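PDB 3OON: outer membrane protein (Tpn50) from Borrelia burgdorferi, which probably binds peptidoglycan through this C-terminal OmpA-like domain, as in related OmpA proteins, and so would tie the outer membrane to the cell wall. Local coordinates for residues I19-N24 with K113-E118; K35-A40 with G78-K83; E54-Q59 with K95-Q100. One frame throughout, in Å; residues are numbered along the deposited sequence.

Contacts 1 and 3 lie on one mixed sheet: strands 114-122 and 51-55 are neighbours in it, and the backbone bond between Glu118 and Glu54 and the side-chain bond from His56 to Glu118 join the two contacts directly. Both are partly buried, each includes strand and loop, both touch the same sulfate, and backbone and polar bonds carry much of each. Contact 2 differs in kind, a buried packing of helices 33-45 and 63-83 made of aliphatic groups, a tyrosine ring edge and one phenol-carboxylate bond. It meets contact 1 where Ile19 packs against Lys35 and Ile36. From contact 3 it stays about 8 Å away between nearest atoms, on the opposite side of the chain's centre.

Contact 1 (I19-N24 with K113-E118); sequences IEFYPN and KNRRVE. With SO4 (sulfate ion), chain B.
Ile19 and Arg115 form an antiparallel hydrogen-bonded pair: Ile19 N donates to Arg115 O (3.0 Å), and Arg115 N to Ile19 O (2.9 Å). On that face, Ile19 CG1 packs against Val117 CG2 at 4.1 Å. Glu20 faces Asn114 in a non-hydrogen-bonded pair on the other face; its CG lies 3.2 Å from Asn114 OD1, the carboxylate and amide planes 77° apart. Although strand 12-20 stops here, Phe21 N still bonds to Lys113 O at 3.2 Å. The Phe21 ring, carried by CG anti to the carbonyl carbon (chi1 -69°), presents its edge to Arg115 CB and Val117 CG2, while Ile19 CG2 sits over one face toward the rim. A water donates to both Phe21 O and Lys113 O. Lys113 CB packs on Phe21 O at 3.0 Å, and its CD lies beside Glu20 OE1 without charge contact. The Arg115 chain bends at chi2 (-64°), leading its guanidinium away; NE (2.8 Å to sulfate O2) and NH2 (2.9 Å to sulfate O1) grip the anion, and NH1 bonds to Asn114 O. Arg73 also binds this sulfate, probably a crystallisation ion, consistent with an anion pocket where strand 114-122 begins and 51-55 runs into loop.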
loop_
_atom_site.group_PDB
_atom_site.type_symbol
_atom_site.label_atom_id
_atom_site.label_comp_id
_atom_site.label_asym_id
_atom_site.label_seq_id
_atom_site.Cartn_x
_atom_site.Cartn_y
_atom_site.Cartn_z
ATOM N N ILE A 19 -10.406 9.848 -0.278
ATOM C CA ILE A 19 -10.398 10.818 -1.366
ATOM C C ILE A 19 -11.320 11.926 -0.938
ATOM O O ILE A 19 -12.458 11.665 -0.534
ATOM C CB ILE A 19 -10.953 10.202 -2.683
ATOM C CG1 ILE A 19 -10.022 9.109 -3.230
ATOM C CG2 ILE A 19 -11.250 11.296 -3.741
ATOM C CD1 ILE A 19 -8.684 9.606 -3.809
ATOM N N GLU A 20 -10.834 13.161 -1.020
ATOM C CA GLU A 20 -11.667 14.317 -0.747
ATOM C C GLU A 20 -12.614 14.537 -1.911
ATOM O O GLU A 20 -12.176 14.699 -3.057
ATOM C CB GLU A 20 -10.809 15.558 -0.520
ATOM C CG GLU A 20 -10.042 15.522 0.783
ATOM C CD GLU A 20 -9.509 16.880 1.209
ATOM O OE1 GLU A 20 -10.205 17.902 1.030
ATOM O OE2 GLU A 20 -8.385 16.914 1.744
ATOM N N PHE A 21 -13.909 14.493 -1.610
ATOM C CA PHE A 21 -14.960 14.882 -2.538
ATOM C C PHE A 21 -15.568 16.176 -2.030
ATOM O O PHE A 21 -15.623 16.409 -0.823
ATOM C CB PHE A 21 -16.061 13.816 -2.592
ATOM C CG PHE A 21 -15.640 12.532 -3.242
ATOM C CD1 PHE A 21 -15.689 12.388 -4.628
ATOM C CD2 PHE A 21 -15.220 11.459 -2.471
ATOM C CE1 PHE A 21 -15.306 11.181 -5.235
ATOM C CE2 PHE A 21 -14.837 10.254 -3.066
ATOM C CZ PHE A 21 -14.878 10.118 -4.447
ATOM N N TYR A 22 -16.022 17.024 -2.939
ATOM C CA TYR A 22 -16.766 18.203 -2.518
ATOM C C TYR A 22 -18.052 17.761 -1.820
ATOM O O TYR A 22 -18.592 16.703 -2.151
ATOM C CB TYR A 22 -17.040 19.109 -3.710
ATOM C CG TYR A 22 -15.804 19.852 -4.176
ATOM C CD1 TYR A 22 -15.263 20.898 -3.415
ATOM C CD2 TYR A 22 -15.174 19.513 -5.370
ATOM C CE1 TYR A 22 -14.125 21.587 -3.840
ATOM C CE2 TYR A 22 -14.036 20.195 -5.806
ATOM C CZ TYR A 22 -13.520 21.233 -5.036
ATOM O OH TYR A 22 -12.392 21.911 -5.454
ATOM N N PRO A 23 -18.540 18.558 -0.843
ATOM C CA PRO A 23 -19.652 18.126 0.011
ATOM C C PRO A 23 -20.833 17.607 -0.799
ATOM O O PRO A 23 -21.241 18.255 -1.768
ATOM C CB PRO A 23 -20.056 19.406 0.756
ATOM C CG PRO A 23 -18.853 20.282 0.718
ATOM C CD PRO A 23 -18.087 19.926 -0.528
ATOM N N ASN A 24 -21.341 16.434 -0.416
ATOM C CA ASN A 24 -22.515 15.796 -1.045
ATOM C C ASN A 24 -22.426 15.597 -2.559
ATOM O O ASN A 24 -23.452 15.543 -3.239
ATOM C CB ASN A 24 -23.802 16.569 -0.698
ATOM C CG ASN A 24 -23.847 17.000 0.751
ATOM O OD1 ASN A 24 -23.725 18.191 1.058
ATOM N ND2 ASN A 24 -24.006 16.038 1.654
ATOM N N LYS A 113 -13.734 16.652 3.885
ATOM C CA LYS A 113 -14.342 16.206 2.627
ATOM C C LYS A 113 -13.969 14.746 2.346
ATOM O O LYS A 113 -14.565 14.096 1.474
ATOM C CB LYS A 113 -13.867 17.082 1.467
ATOM C CG LYS A 113 -14.339 18.536 1.500
ATOM C CD LYS A 113 -13.587 19.354 0.450
ATOM C CE LYS A 113 -13.355 20.805 0.885
ATOM N NZ LYS A 113 -14.625 21.586 0.981
ATOM N N ASN A 114 -12.978 14.247 3.088
ATOM C CA ASN A 114 -12.461 12.882 2.927
ATOM C C ASN A 114 -13.501 11.772 3.093
ATOM O O ASN A 114 -14.156 11.661 4.129
ATOM C CB ASN A 114 -11.293 12.625 3.888
ATOM C CG ASN A 114 -9.938 12.912 3.262
ATOM O OD1 ASN A 114 -9.699 12.627 2.082
ATOM N ND2 ASN A 114 -9.026 13.442 4.064
ATOM N N ARG A 115 -13.618 10.939 2.062
ATOM C CA ARG A 115 -14.515 9.791 2.081
ATOM C C ARG A 115 -13.767 8.517 1.680
ATOM O O ARG A 115 -12.862 8.545 0.835
ATOM C CB ARG A 115 -15.702 10.011 1.138
ATOM C CG ARG A 115 -16.638 11.145 1.533
ATOM C CD ARG A 115 -17.319 10.848 2.850
ATOM N NE ARG A 115 -18.202 11.939 3.266
ATOM C CZ ARG A 115 -17.822 12.993 3.990
ATOM N NH1 ARG A 115 -16.556 13.135 4.388
ATOM N NH2 ARG A 115 -18.711 13.925 4.311
ATOM N N ARG A 116 -14.172 7.407 2.287
ATOM C CA ARG A 116 -13.524 6.124 2.098
ATOM C C ARG A 116 -13.822 5.561 0.715
ATOM O O ARG A 116 -14.969 5.578 0.254
ATOM C CB ARG A 116 -13.989 5.133 3.171
ATOM C CG ARG A 116 -13.564 5.491 4.609
ATOM C CD ARG A 116 -14.158 4.514 5.623
ATOM N NE ARG A 116 -14.245 3.159 5.067
ATOM C CZ ARG A 116 -15.376 2.488 4.849
ATOM N NH1 ARG A 116 -16.557 3.014 5.164
ATOM N NH2 ARG A 116 -15.315 1.271 4.328
ATOM N N VAL A 117 -12.765 5.084 0.057
ATOM C CA VAL A 117 -12.873 4.335 -1.191
ATOM C C VAL A 117 -11.981 3.123 -1.022
ATOM O O VAL A 117 -10.919 3.191 -0.393
ATOM C CB VAL A 117 -12.415 5.138 -2.450
ATOM C CG1 VAL A 117 -12.677 4.333 -3.737
ATOM C CG2 VAL A 117 -13.122 6.461 -2.564
ATOM N N GLU A 118 -12.422 2.000 -1.565
ATOM C CA GLU A 118 -11.590 0.826 -1.591
ATOM C C GLU A 118 -11.522 0.387 -3.025
ATOM O O GLU A 118 -12.506 0.507 -3.765
ATOM C CB GLU A 118 -12.163 -0.299 -0.731
ATOM C CG GLU A 118 -12.131 -0.027 0.764
ATOM C CD GLU A 118 -13.432 0.571 1.262
ATOM O OE1 GLU A 118 -14.516 0.061 0.865
ATOM O OE2 GLU A 118 -13.366 1.548 2.045
HETATM S S SO4 B . -21.740 12.256 2.326
HETATM O O1 SO4 B . -21.407 13.261 3.334
HETATM O O2 SO4 B . -20.704 11.232 2.275
HETATM O O3 SO4 B . -23.016 11.652 2.705
HETATM O O4 SO4 B . -21.883 12.917 1.033
HETATM O O HOH W 1 -17.163 15.118 0.854
#

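Contact 2 (K35-A40 with G78-K83); sequences KIDLIA and GNYLIK
Tyr80 and Leu81 of helix 63-83 reach Ile36, Asp37 and Ala40 of helix 33-45, a helix-helix packing within the alpha/beta OmpA-like fold. The short axes come within 10.5 Å and cross at -62°, a separation bridged by side chains. Tyr80 reaches across: with CG anti to the backbone N (chi1 -178°), the ring extends toward helix 33-45 and brings its CD2 edge to 3.4 Å from Ile36 CG2. That methyl lies near the ring plane, so the contact is made at the edge and not over a face. Ile36 holds CG2 anti to its own backbone N, and the same methyl meets Leu81 CD2 at 3.8 Å. It touches both the aromatic edge and the aliphatic branch, from directions about at right angles. Leu81 CD2 also touches Ala40 CB at 4.0 Å, one helical turn on from Ile36, so a single leucine branch spans both residues. Val86 packs on Ala40 and Leu81, and Ile19 of strand 12-20 lies against Ile36. At the partly exposed side the Tyr80 hydroxyl donates to the Asp37 carboxylate: Tyr80 OH meets Asp37 OD1 at 2.6 Å from the syn side, 15° out of the carboxylate plane.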
loop_
_atom_site.group_PDB
_atom_site.type_symbol
_atom_site.label_atom_id
_atom_site.label_comp_id
_atom_site.label_asym_id
_atom_site.label_seq_id
_atom_site.Cartn_x
_atom_site.Cartn_y
_atom_site.Cartn_z
ATOM N N LYS A 35 -2.819 11.315 -6.017
ATOM C CA LYS A 35 -3.025 10.088 -5.237
ATOM C C LYS A 35 -3.585 8.950 -6.099
ATOM O O LYS A 35 -3.137 7.794 -6.003
ATOM C CB LYS A 35 -3.955 10.358 -4.061
ATOM C CG LYS A 35 -4.177 9.154 -3.156
ATOM C CD LYS A 35 -5.285 9.411 -2.108
ATOM C CE LYS A 35 -4.830 10.324 -1.004
ATOM N NZ LYS A 35 -5.669 10.135 0.213
ATOM N N ILE A 36 -4.565 9.269 -6.939
ATOM C CA ILE A 36 -5.104 8.262 -7.852
ATOM C C ILE A 36 -4.033 7.830 -8.868
ATOM O O ILE A 36 -4.016 6.681 -9.298
ATOM C CB ILE A 36 -6.395 8.724 -8.553
ATOM C CG1 ILE A 36 -7.446 9.157 -7.517
ATOM C CG2 ILE A 36 -6.963 7.591 -9.405
ATOM C CD1 ILE A 36 -8.593 9.954 -8.111
ATOM N N ASP A 37 -3.131 8.743 -9.220
ATOM C CA ASP A 37 -2.005 8.418 -10.116
ATOM C C ASP A 37 -1.096 7.345 -9.517
ATOM O O ASP A 37 -0.608 6.458 -10.222
ATOM C CB ASP A 37 -1.176 9.659 -10.429
ATOM C CG ASP A 37 -1.861 10.599 -11.405
ATOM O OD1 ASP A 37 -2.847 10.193 -12.050
ATOM O OD2 ASP A 37 -1.399 11.754 -11.520
ATOM N N LEU A 38 -0.882 7.432 -8.210
ATOM C CA LEU A 38 -0.140 6.408 -7.482
ATOM C C LEU A 38 -0.881 5.073 -7.513
ATOM O O LEU A 38 -0.281 4.023 -7.779
ATOM C CB LEU A 38 0.145 6.842 -6.035
ATOM C CG LEU A 38 0.808 5.774 -5.153
ATOM C CD1 LEU A 38 2.133 5.247 -5.746
ATOM C CD2 LEU A 38 1.026 6.321 -3.761
ATOM N N ILE A 39 -2.187 5.108 -7.242
ATOM C CA ILE A 39 -3.014 3.908 -7.398
ATOM C C ILE A 39 -2.845 3.332 -8.816
ATOM O O ILE A 39 -2.676 2.121 -8.987
ATOM C CB ILE A 39 -4.499 4.205 -7.076
ATOM C CG1 ILE A 39 -4.654 4.523 -5.581
ATOM C CG2 ILE A 39 -5.388 3.033 -7.455
ATOM C CD1 ILE A 39 -5.869 5.362 -5.247
ATOM N N ALA A 40 -2.871 4.212 -9.816
ATOM C CA ALA A 40 -2.724 3.814 -11.222
ATOM C C ALA A 40 -1.385 3.118 -11.487
ATOM O O ALA A 40 -1.320 2.159 -12.264
ATOM C CB ALA A 40 -2.914 5.026 -12.145
ATOM N N GLY A 78 -13.074 5.240 -11.069
ATOM C CA GLY A 78 -12.936 4.306 -12.191
ATOM C C GLY A 78 -12.767 5.023 -13.515
ATOM O O GLY A 78 -11.904 4.650 -14.325
ATOM N N ASN A 79 -13.574 6.062 -13.732
ATOM C CA ASN A 79 -13.514 6.837 -14.973
ATOM C C ASN A 79 -12.142 7.452 -15.219
ATOM O O ASN A 79 -11.678 7.505 -16.361
ATOM C CB ASN A 79 -14.582 7.925 -14.999
ATOM C CG ASN A 79 -15.981 7.376 -15.246
ATOM O OD1 ASN A 79 -16.151 6.230 -15.671
ATOM N ND2 ASN A 79 -16.989 8.196 -14.972
ATOM N N TYR A 80 -11.496 7.908 -14.148
ATOM C CA TYR A 80 -10.163 8.482 -14.249
ATOM C C TYR A 80 -9.143 7.413 -14.623
ATOM O O TYR A 80 -8.294 7.639 -15.490
ATOM C CB TYR A 80 -9.766 9.195 -12.950
ATOM C CG TYR A 80 -8.405 9.855 -13.026
ATOM C CD1 TYR A 80 -8.208 11.009 -13.785
ATOM C CD2 TYR A 80 -7.314 9.312 -12.362
ATOM C CE1 TYR A 80 -6.958 11.607 -13.865
ATOM C CE2 TYR A 80 -6.065 9.905 -12.425
ATOM C CZ TYR A 80 -5.891 11.052 -13.180
ATOM O OH TYR A 80 -4.654 11.648 -13.253
ATOM N N LEU A 81 -9.259 6.243 -13.993
ATOM C CA LEU A 81 -8.420 5.091 -14.328
ATOM C C LEU A 81 -8.584 4.629 -15.784
ATOM O O LEU A 81 -7.607 4.218 -16.412
ATOM C CB LEU A 81 -8.659 3.934 -13.357
ATOM C CG LEU A 81 -8.355 4.182 -11.874
ATOM C CD1 LEU A 81 -8.785 2.981 -11.053
ATOM C CD2 LEU A 81 -6.863 4.487 -11.635
ATOM N N ILE A 82 -9.818 4.687 -16.290
ATOM C CA ILE A 82 -10.106 4.429 -17.704
ATOM C C ILE A 82 -9.356 5.439 -18.559
ATOM O O ILE A 82 -8.620 5.072 -19.482
ATOM C CB ILE A 82 -11.612 4.581 -18.021
ATOM C CG1 ILE A 82 -12.450 3.614 -17.194
ATOM C CG2 ILE A 82 -11.868 4.377 -19.513
ATOM C CD1 ILE A 82 -12.113 2.197 -17.442
ATOM N N LYS A 83 -9.542 6.714 -18.223
ATOM C CA LYS A 83 -8.949 7.841 -18.955
ATOM C C LYS A 83 -7.414 7.764 -18.974
ATOM O O LYS A 83 -6.777 8.110 -19.982
ATOM C CB LYS A 83 -9.426 9.158 -18.335
ATOM C CG LYS A 83 -9.000 10.434 -19.067
ATOM C CD LYS A 83 -9.370 11.657 -18.227
ATOM C CE LYS A 83 -8.964 12.958 -18.883
ATOM N NZ LYS A 83 -9.505 14.099 -18.090
#

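Contact 3 (E54-Q59 with K95-Q100); sequences EGHTEQ and KGWGSQ. With SO4 (sulfate ion), chain B.
Glu54 with Lys95 and Gly55 with Gly96 are parallel bridges joining strands 51-55 and 92-96, the two strands of a beta-alpha-beta crossover through helix 63-83. Gly55 N donates to Lys95 O (2.8 Å), and Trp97 N to Gly55 O (3.0 Å). Past the strand ends the pairing persists, Thr57 N bonding to Gly98 O at 2.9 Å with an almost straight 179° at the hydrogen. A type II' turn from Trp97 to Gln100, with Gly98 at positive phi, presents that carbonyl.

Among side-chain bonds, Trp97 NE1 donates to Glu54 OE2 (2.7 Å). Trp97 CG stands anti to the carbonyl carbon, which lays the indole alongside the Glu54 side chain. The acceptor lies in the indole plane, yet the carboxylate is met from its anti side, 35° out of plane. Ser99 OG donates to Gln59 O at 2.6 Å, tying the two loops together.

The aromatic contact is slight. His56 and the five-membered ring of Trp97 are inclined by only 11°, but their centroids are 5.1 Å apart, so they barely overlap; His56 CE1 approaches Trp97 CD1 at 3.5 Å. Glu118 holds His56 NE2, and a water lies in the ring plane at ND1 and donates to Gly98 O, which should fix the ring rotation.

As for the anion, the backbone N atoms of Glu58 and Gln59 bind the sulfate, Gln59 N at 2.9 Å from O3. Arg73 and Arg115 bind it as well. In related OmpA-like domains such a site takes a peptidoglycan carboxylate; the sulfate, probably from the crystallisation liquor, may mimic it.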
loop_
_atom_site.group_PDB
_atom_site.type_symbol
_atom_site.label_atom_id
_atom_site.label_comp_id
_atom_site.label_asym_id
_atom_site.label_seq_id
_atom_site.Cartn_x
_atom_site.Cartn_y
_atom_site.Cartn_z
ATOM N N GLU A 54 -15.242 0.326 -4.602
ATOM C CA GLU A 54 -16.357 0.443 -3.660
ATOM C C GLU A 54 -16.416 1.838 -3.059
ATOM O O GLU A 54 -15.409 2.337 -2.526
ATOM C CB GLU A 54 -16.224 -0.601 -2.548
ATOM C CG GLU A 54 -16.218 -2.036 -3.063
ATOM C CD GLU A 54 -16.049 -3.047 -1.961
ATOM O OE1 GLU A 54 -14.891 -3.412 -1.654
ATOM O OE2 GLU A 54 -17.076 -3.476 -1.397
ATOM N N GLY A 55 -17.582 2.469 -3.178
ATOM C CA GLY A 55 -17.795 3.844 -2.730
ATOM C C GLY A 55 -18.651 3.894 -1.480
ATOM O O GLY A 55 -19.414 2.954 -1.190
ATOM N N HIS A 56 -18.528 4.998 -0.744
ATOM C CA HIS A 56 -19.215 5.173 0.520
ATOM C C HIS A 56 -19.681 6.607 0.719
ATOM O O HIS A 56 -19.079 7.571 0.211
ATOM C CB HIS A 56 -18.313 4.783 1.705
ATOM C CG HIS A 56 -17.782 3.386 1.635
ATOM N ND1 HIS A 56 -18.409 2.318 2.239
ATOM C CD2 HIS A 56 -16.680 2.883 1.031
ATOM C CE1 HIS A 56 -17.717 1.217 2.011
ATOM N NE2 HIS A 56 -16.661 1.533 1.280
ATOM N N THR A 57 -20.772 6.730 1.463
ATOM C CA THR A 57 -21.239 8.009 1.954
ATOM C C THR A 57 -21.230 7.945 3.473
ATOM O O THR A 57 -21.062 6.871 4.053
ATOM C CB THR A 57 -22.668 8.319 1.481
ATOM O OG1 THR A 57 -23.508 7.193 1.759
ATOM C CG2 THR A 57 -22.698 8.592 -0.009
ATOM N N GLU A 58 -21.425 9.097 4.106
ATOM C CA GLU A 58 -21.464 9.171 5.564
ATOM C C GLU A 58 -22.825 9.613 6.093
ATOM O O GLU A 58 -23.250 9.165 7.160
ATOM C CB GLU A 58 -20.358 10.089 6.074
ATOM C CG GLU A 58 -18.967 9.539 5.786
ATOM C CD GLU A 58 -17.853 10.315 6.457
ATOM O OE1 GLU A 58 -18.102 11.432 6.969
ATOM O OE2 GLU A 58 -16.711 9.801 6.460
ATOM N N GLN A 59 -23.493 10.484 5.340
ATOM C CA GLN A 59 -24.782 11.076 5.735
ATOM C C GLN A 59 -25.853 10.002 5.855
ATOM O O GLN A 59 -25.869 9.039 5.090
ATOM C CB GLN A 59 -25.197 12.111 4.678
ATOM C CG GLN A 59 -26.412 12.954 4.979
ATOM C CD GLN A 59 -26.644 14.043 3.934
ATOM O OE1 GLN A 59 -26.492 15.231 4.225
ATOM N NE2 GLN A 59 -27.009 13.645 2.716
ATOM N N LYS A 95 -19.246 -0.689 -7.013
ATOM C CA LYS A 95 -20.192 -0.978 -5.952
ATOM C C LYS A 95 -20.364 0.236 -5.041
ATOM O O LYS A 95 -19.384 0.797 -4.561
ATOM C CB LYS A 95 -19.700 -2.176 -5.123
ATOM C CG LYS A 95 -20.415 -2.413 -3.805
ATOM C CD LYS A 95 -21.730 -3.126 -4.000
ATOM C CE LYS A 95 -22.186 -3.807 -2.724
ATOM N NZ LYS A 95 -23.613 -4.233 -2.825
ATOM N N GLY A 96 -21.609 0.629 -4.802
ATOM C CA GLY A 96 -21.897 1.673 -3.816
ATOM C C GLY A 96 -22.519 1.049 -2.577
ATOM O O GLY A 96 -23.450 0.247 -2.690
ATOM N N TRP A 97 -22.001 1.406 -1.399
ATOM C CA TRP A 97 -22.512 0.890 -0.129
ATOM C C TRP A 97 -23.415 1.888 0.592
ATOM O O TRP A 97 -23.896 1.628 1.704
ATOM C CB TRP A 97 -21.339 0.535 0.785
ATOM C CG TRP A 97 -20.677 -0.731 0.423
ATOM C CD1 TRP A 97 -19.472 -0.872 -0.202
ATOM C CD2 TRP A 97 -21.169 -2.052 0.650
ATOM N NE1 TRP A 97 -19.179 -2.202 -0.373
ATOM C CE2 TRP A 97 -20.203 -2.951 0.141
ATOM C CE3 TRP A 97 -22.334 -2.569 1.239
ATOM C CZ2 TRP A 97 -20.363 -4.340 0.202
ATOM C CZ3 TRP A 97 -22.494 -3.954 1.295
ATOM C CH2 TRP A 97 -21.511 -4.821 0.779
ATOM N N GLY A 98 -23.615 3.039 -0.035
ATOM C CA GLY A 98 -24.196 4.182 0.644
ATOM C C GLY A 98 -23.514 4.381 1.996
ATOM O O GLY A 98 -22.292 4.324 2.099
ATOM N N SER A 99 -24.321 4.566 3.032
ATOM C CA SER A 99 -23.795 4.765 4.390
ATOM C C SER A 99 -23.878 3.504 5.256
ATOM O O SER A 99 -23.815 3.582 6.486
ATOM C CB SER A 99 -24.504 5.948 5.051
ATOM O OG SER A 99 -24.312 7.124 4.278
ATOM N N GLN A 100 -23.970 2.339 4.609
ATOM C CA GLN A 100 -24.228 1.076 5.321
ATOM C C GLN A 100 -22.993 0.352 5.865
ATOM O O GLN A 100 -23.130 -0.541 6.709
ATOM C CB GLN A 100 -25.062 0.122 4.451
ATOM C CG GLN A 100 -26.411 0.696 4.017
ATOM C CD GLN A 100 -27.294 1.096 5.197
ATOM O OE1 GLN A 100 -27.689 0.251 6.005
ATOM N NE2 GLN A 100 -27.617 2.386 5.292
HETATM S S SO4 B . -21.740 12.256 2.326
HETATM O O1 SO4 B . -21.407 13.261 3.334
HETATM O O2 SO4 B . -20.704 11.232 2.275
HETATM O O3 SO4 B . -23.016 11.652 2.705
HETATM O O4 SO4 B . -21.883 12.917 1.033
HETATM O O HOH W 2 -20.701 2.884 3.755
#